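Local coordinates for protein enoyl-CoA hydratase/carnithine racemase (Thermus thermophilus JL-18, PDB 6SL9) that probably isomerises ring-epoxidised phenylacetyl-CoA to oxepin-CoA in phenylacetic acid catabolism, as a crotonase-fold member of the enoyl-CoA hydratase/isomerase family, at residues E89-A101 with L197-K210. Residues are numbered along the deposited sequence; the frame is centred on the assembly and turned at random. Where two conformers were deposited one is given.
Sequences EALSGLEKPLVVA and LAQGPTRAYALTKK
E95 meets R203 and K210 where the turn between helix 77-93 and strand 98-102 of the crotonase core comes up against helix 202-214. Its carboxylate is split between these two cations, about two helical turns apart. OE1 takes R203 NH2 at 2.7 Å, approached from above the carboxylate plane, which stands 33° from the guanidinium plane; R203 gets there by folding back at chi2 and chi3. OE2 receives K210 NZ, also at 2.7 Å, on its anti side. A206, between R203 and K210 in sequence, puts its methyl CB 3.5 Å from E95 O, and the CA atoms of A206 and E95 are 4.4 Å apart, so the turn lies close on the helix. With an alanine here in place of E95, R203 and K210 would probably lose the carboxylate they share, and both chains would be freer to swing.

K209 reaches inward, along the other flank. A bend at chi3 (59°) brings NZ over the carbonyl plane of K96 O, 3.1 Å away, with a weaker bond to L94 O; D118 adds a salt bridge, and a water relays the amine to L91 O. One buried ammonium thus ties the helix end, the turn and the residue just before strand 119-123 together.

Toward strand 98-102 the contact becomes apolar. P97 points at the helix, its CG lying obliquely to the Y205 ring at 3.7 Å from CD2 and touching L197 CB as well, while T202 CG2 comes near P97 CD, the two side chains crossing at about a right angle. Y205 also packs on V133 of a neighbouring subunit. Further along the strand, V99 CG2 meets L197 CD1 at 3.6 Å.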
loop_
_atom_site.group_PDB
_atom_site.type_symbol
_atom_site.label_atom_id
_atom_site.label_comp_id
_atom_site.label_asym_id
_atom_site.label_seq_id
_atom_site.Cartn_x
_atom_site.Cartn_y
_atom_site.Cartn_z
ATOM N N GLU A 89 -6.111 -11.785 -16.582
ATOM C CA GLU A 89 -5.129 -12.782 -16.143
ATOM C C GLU A 89 -3.918 -12.771 -17.076
ATOM O O GLU A 89 -2.768 -12.807 -16.602
ATOM C CB GLU A 89 -5.758 -14.177 -16.141
ATOM C CG GLU A 89 -6.723 -14.401 -14.992
ATOM C CD GLU A 89 -6.096 -14.752 -13.669
ATOM O OE1 GLU A 89 -6.874 -14.971 -12.707
ATOM O OE2 GLU A 89 -4.846 -14.799 -13.579
ATOM N N ALA A 90 -4.156 -12.730 -18.379
ATOM C CA ALA A 90 -3.074 -12.740 -19.381
ATOM C C ALA A 90 -2.188 -11.516 -19.182
ATOM O O ALA A 90 -0.963 -11.688 -19.201
ATOM C CB ALA A 90 -3.609 -12.793 -20.807
ATOM N N LEU A 91 -2.770 -10.336 -19.031
ATOM C CA LEU A 91 -1.943 -9.146 -18.800
ATOM C C LEU A 91 -1.153 -9.350 -17.522
ATOM O O LEU A 91 0.041 -9.009 -17.484
ATOM C CB LEU A 91 -2.847 -7.941 -18.648
ATOM C CG LEU A 91 -3.432 -7.430 -19.964
ATOM C CD1 LEU A 91 -4.650 -6.516 -19.723
ATOM C CD2 LEU A 91 -2.360 -6.653 -20.756
ATOM N N SER A 92 -1.799 -9.819 -16.464
ATOM C CA SER A 92 -1.147 -9.819 -15.143
ATOM C C SER A 92 0.092 -10.700 -15.133
ATOM O O SER A 92 1.066 -10.410 -14.417
ATOM C CB SER A 92 -2.097 -10.244 -14.073
ATOM O OG SER A 92 -2.382 -11.632 -14.104
ATOM N N GLY A 93 0.030 -11.812 -15.870
ATOM C CA GLY A 93 1.083 -12.841 -15.839
ATOM C C GLY A 93 2.033 -12.794 -17.002
ATOM O O GLY A 93 2.872 -13.660 -17.089
ATOM N N LEU A 94 1.876 -11.842 -17.903
ATOM C CA LEU A 94 2.742 -11.712 -19.104
ATOM C C LEU A 94 4.204 -11.945 -18.724
ATOM O O LEU A 94 4.703 -11.241 -17.831
ATOM C CB LEU A 94 2.591 -10.289 -19.642
ATOM C CG LEU A 94 2.010 -10.149 -21.037
ATOM C CD1 LEU A 94 2.176 -8.718 -21.525
ATOM C CD2 LEU A 94 2.648 -11.120 -22.020
ATOM N N GLU A 95 4.891 -12.793 -19.469
ATOM C CA GLU A 95 6.285 -13.115 -19.143
ATOM C C GLU A 95 7.262 -12.245 -19.930
ATOM O O GLU A 95 8.433 -12.566 -20.074
ATOM C CB GLU A 95 6.588 -14.606 -19.320
ATOM C CG GLU A 95 5.801 -15.438 -18.349
ATOM C CD GLU A 95 6.534 -16.593 -17.734
ATOM O OE1 GLU A 95 7.471 -17.091 -18.389
ATOM O OE2 GLU A 95 6.080 -17.116 -16.697
ATOM N N LYS A 96 6.814 -11.070 -20.369
ATOM C CA LYS A 96 7.599 -10.011 -21.027
ATOM C C LYS A 96 7.104 -8.688 -20.455
ATOM O O LYS A 96 5.924 -8.571 -20.087
ATOM C CB LYS A 96 7.457 -10.095 -22.538
ATOM C CG LYS A 96 7.939 -11.429 -23.079
ATOM C CD LYS A 96 7.756 -11.665 -24.566
ATOM C CE LYS A 96 8.213 -13.055 -24.944
ATOM N NZ LYS A 96 8.168 -13.316 -26.397
ATOM N N PRO A 97 7.964 -7.673 -20.400
ATOM C CA PRO A 97 7.541 -6.381 -19.872
ATOM C C PRO A 97 6.577 -5.680 -20.843
ATOM O O PRO A 97 6.718 -5.767 -22.038
ATOM C CB PRO A 97 8.841 -5.602 -19.766
ATOM C CG PRO A 97 9.757 -6.230 -20.776
ATOM C CD PRO A 97 9.398 -7.701 -20.706
ATOM N N LEU A 98 5.643 -4.946 -20.256
ATOM C CA LEU A 98 4.595 -4.192 -20.976
ATOM C C LEU A 98 4.713 -2.720 -20.640
ATOM O O LEU A 98 4.628 -2.315 -19.482
ATOM C CB LEU A 98 3.216 -4.733 -20.583
ATOM C CG LEU A 98 2.005 -3.979 -21.139
ATOM C CD1 LEU A 98 1.960 -4.093 -22.642
ATOM C CD2 LEU A 98 0.705 -4.471 -20.526
ATOM N N VAL A 99 4.846 -1.929 -21.672
ATOM C CA VAL A 99 4.775 -0.464 -21.558
ATOM C C VAL A 99 3.396 -0.068 -22.046
ATOM O O VAL A 99 2.934 -0.567 -23.074
ATOM C CB VAL A 99 5.863 0.207 -22.414
ATOM C CG1 VAL A 99 5.745 1.704 -22.394
ATOM C CG2 VAL A 99 7.258 -0.202 -21.974
ATOM N N VAL A 100 2.735 0.865 -21.330
ATOM C CA VAL A 100 1.447 1.448 -21.811
ATOM C C VAL A 100 1.681 2.919 -22.113
ATOM O O VAL A 100 2.280 3.603 -21.265
ATOM C CB VAL A 100 0.344 1.220 -20.775
ATOM C CG1 VAL A 100 -0.869 2.093 -21.061
ATOM C CG2 VAL A 100 -0.056 -0.226 -20.753
ATOM N N ALA A 101 1.175 3.385 -23.237
ATOM C CA ALA A 101 1.228 4.797 -23.658
ATOM C C ALA A 101 -0.213 5.299 -23.705
ATOM O O ALA A 101 -0.974 4.974 -24.622
ATOM C CB ALA A 101 1.913 4.924 -24.973
ATOM N N LEU A 197 13.755 -1.949 -22.765
ATOM C CA LEU A 197 13.310 -3.162 -22.048
ATOM C C LEU A 197 13.516 -4.401 -22.898
ATOM O O LEU A 197 13.811 -5.434 -22.381
ATOM C CB LEU A 197 11.854 -3.020 -21.599
ATOM C CG LEU A 197 11.627 -1.946 -20.530
ATOM C CD1 LEU A 197 10.175 -1.567 -20.459
ATOM C CD2 LEU A 197 12.102 -2.442 -19.160
ATOM N N ALA A 198 13.352 -4.295 -24.207
ATOM C CA ALA A 198 13.522 -5.427 -25.117
ATOM C C ALA A 198 15.000 -5.851 -25.221
ATOM O O ALA A 198 15.259 -6.902 -25.794
ATOM C CB ALA A 198 13.016 -5.043 -26.478
ATOM N N GLN A 199 15.939 -5.075 -24.663
ATOM C CA GLN A 199 17.368 -5.471 -24.569
ATOM C C GLN A 199 17.674 -5.987 -23.171
ATOM O O GLN A 199 18.794 -6.424 -22.923
ATOM C CB GLN A 199 18.266 -4.266 -24.881
ATOM C CG GLN A 199 18.126 -3.778 -26.318
ATOM C CD GLN A 199 18.634 -4.804 -27.314
ATOM O OE1 GLN A 199 18.012 -5.072 -28.331
ATOM N NE2 GLN A 199 19.769 -5.429 -27.013
ATOM N N GLY A 200 16.731 -5.949 -22.255
ATOM C CA GLY A 200 16.978 -6.287 -20.861
ATOM C C GLY A 200 16.768 -7.763 -20.566
ATOM O O GLY A 200 16.447 -8.593 -21.429
ATOM N N PRO A 201 16.939 -8.127 -19.282
ATOM C CA PRO A 201 16.882 -9.534 -18.860
ATOM C C PRO A 201 15.418 -9.958 -18.700
ATOM O O PRO A 201 14.859 -9.891 -17.616
ATOM C CB PRO A 201 17.649 -9.538 -17.530
ATOM C CG PRO A 201 17.420 -8.148 -16.962
ATOM C CD PRO A 201 17.367 -7.232 -18.173
ATOM N N THR A 202 14.850 -10.419 -19.795
ATOM C CA THR A 202 13.408 -10.655 -19.873
ATOM C C THR A 202 12.933 -11.624 -18.774
ATOM O O THR A 202 11.816 -11.449 -18.240
ATOM C CB THR A 202 13.048 -11.129 -21.277
ATOM O OG1 THR A 202 13.727 -10.348 -22.237
ATOM C CG2 THR A 202 11.565 -11.131 -21.522
ATOM N N ARG A 203 13.724 -12.636 -18.486
ATOM C CA ARG A 203 13.322 -13.591 -17.431
ATOM C C ARG A 203 13.273 -12.902 -16.074
ATOM O O ARG A 203 12.373 -13.205 -15.240
ATOM C CB ARG A 203 14.209 -14.814 -17.361
ATOM C CG ARG A 203 14.263 -15.643 -18.630
ATOM C CD ARG A 203 12.903 -16.088 -19.094
ATOM N NE ARG A 203 12.205 -16.860 -18.060
ATOM C CZ ARG A 203 10.896 -16.917 -17.836
ATOM N NH1 ARG A 203 10.419 -17.622 -16.810
ATOM N NH2 ARG A 203 10.053 -16.231 -18.577
ATOM N N ALA A 204 14.233 -12.059 -15.777
ATOM C CA ALA A 204 14.241 -11.349 -14.495
ATOM C C ALA A 204 13.025 -10.437 -14.441
ATOM O O ALA A 204 12.361 -10.358 -13.414
ATOM C CB ALA A 204 15.514 -10.603 -14.294
ATOM N N TYR A 205 12.649 -9.816 -15.569
ATOM C CA TYR A 205 11.427 -8.980 -15.574
ATOM C C TYR A 205 10.231 -9.866 -15.281
ATOM O O TYR A 205 9.349 -9.493 -14.473
ATOM C CB TYR A 205 11.255 -8.251 -16.899
ATOM C CG TYR A 205 12.340 -7.274 -17.290
ATOM C CD1 TYR A 205 13.005 -6.471 -16.398
ATOM C CD2 TYR A 205 12.618 -7.073 -18.628
ATOM C CE1 TYR A 205 13.904 -5.498 -16.805
ATOM C CE2 TYR A 205 13.512 -6.124 -19.064
ATOM C CZ TYR A 205 14.181 -5.336 -18.157
ATOM O OH TYR A 205 15.070 -4.402 -18.587
ATOM N N ALA A 206 10.098 -10.986 -15.951
ATOM C CA ALA A 206 8.921 -11.857 -15.809
ATOM C C ALA A 206 8.760 -12.310 -14.367
ATOM O O ALA A 206 7.654 -12.327 -13.861
ATOM C CB ALA A 206 9.120 -13.041 -16.701
ATOM N N LEU A 207 9.857 -12.752 -13.784
ATOM C CA LEU A 207 9.821 -13.332 -12.427
ATOM C C LEU A 207 9.596 -12.237 -11.385
ATOM O O LEU A 207 8.895 -12.458 -10.396
ATOM C CB LEU A 207 11.071 -14.176 -12.179
ATOM C CG LEU A 207 11.223 -15.380 -13.103
ATOM C CD1 LEU A 207 12.556 -16.021 -12.918
ATOM C CD2 LEU A 207 10.166 -16.405 -12.888
ATOM N N THR A 208 10.150 -11.053 -11.612
ATOM C CA THR A 208 9.898 -9.899 -10.728
ATOM C C THR A 208 8.420 -9.546 -10.742
ATOM O O THR A 208 7.840 -9.269 -9.674
ATOM C CB THR A 208 10.796 -8.720 -11.106
ATOM O OG1 THR A 208 12.159 -9.110 -10.957
ATOM C CG2 THR A 208 10.550 -7.517 -10.248
ATOM N N LYS A 209 7.814 -9.569 -11.894
ATOM C CA LYS A 209 6.365 -9.252 -12.015
ATOM C C LYS A 209 5.545 -10.230 -11.191
ATOM O O LYS A 209 4.564 -9.818 -10.556
ATOM C CB LYS A 209 5.951 -9.293 -13.483
ATOM C CG LYS A 209 6.447 -8.092 -14.246
ATOM C CD LYS A 209 6.191 -8.242 -15.722
ATOM C CE LYS A 209 4.717 -8.415 -16.064
ATOM N NZ LYS A 209 4.450 -7.975 -17.476
ATOM N N LYS A 210 5.935 -11.491 -11.160
ATOM C CA LYS A 210 5.224 -12.515 -10.381
ATOM C C LYS A 210 5.321 -12.202 -8.901
ATOM O O LYS A 210 4.323 -12.310 -8.179
ATOM C CB LYS A 210 5.818 -13.889 -10.691
ATOM C CG LYS A 210 5.589 -14.415 -12.092
ATOM C CD LYS A 210 6.011 -15.892 -12.369
ATOM C CE LYS A 210 6.168 -16.090 -13.877
ATOM N NZ LYS A 210 4.891 -15.834 -14.636
HETATM O O HOH W 1 1.875 -7.150 -18.024
HETATM O O HOH W 2 5.121 -12.564 -15.045
#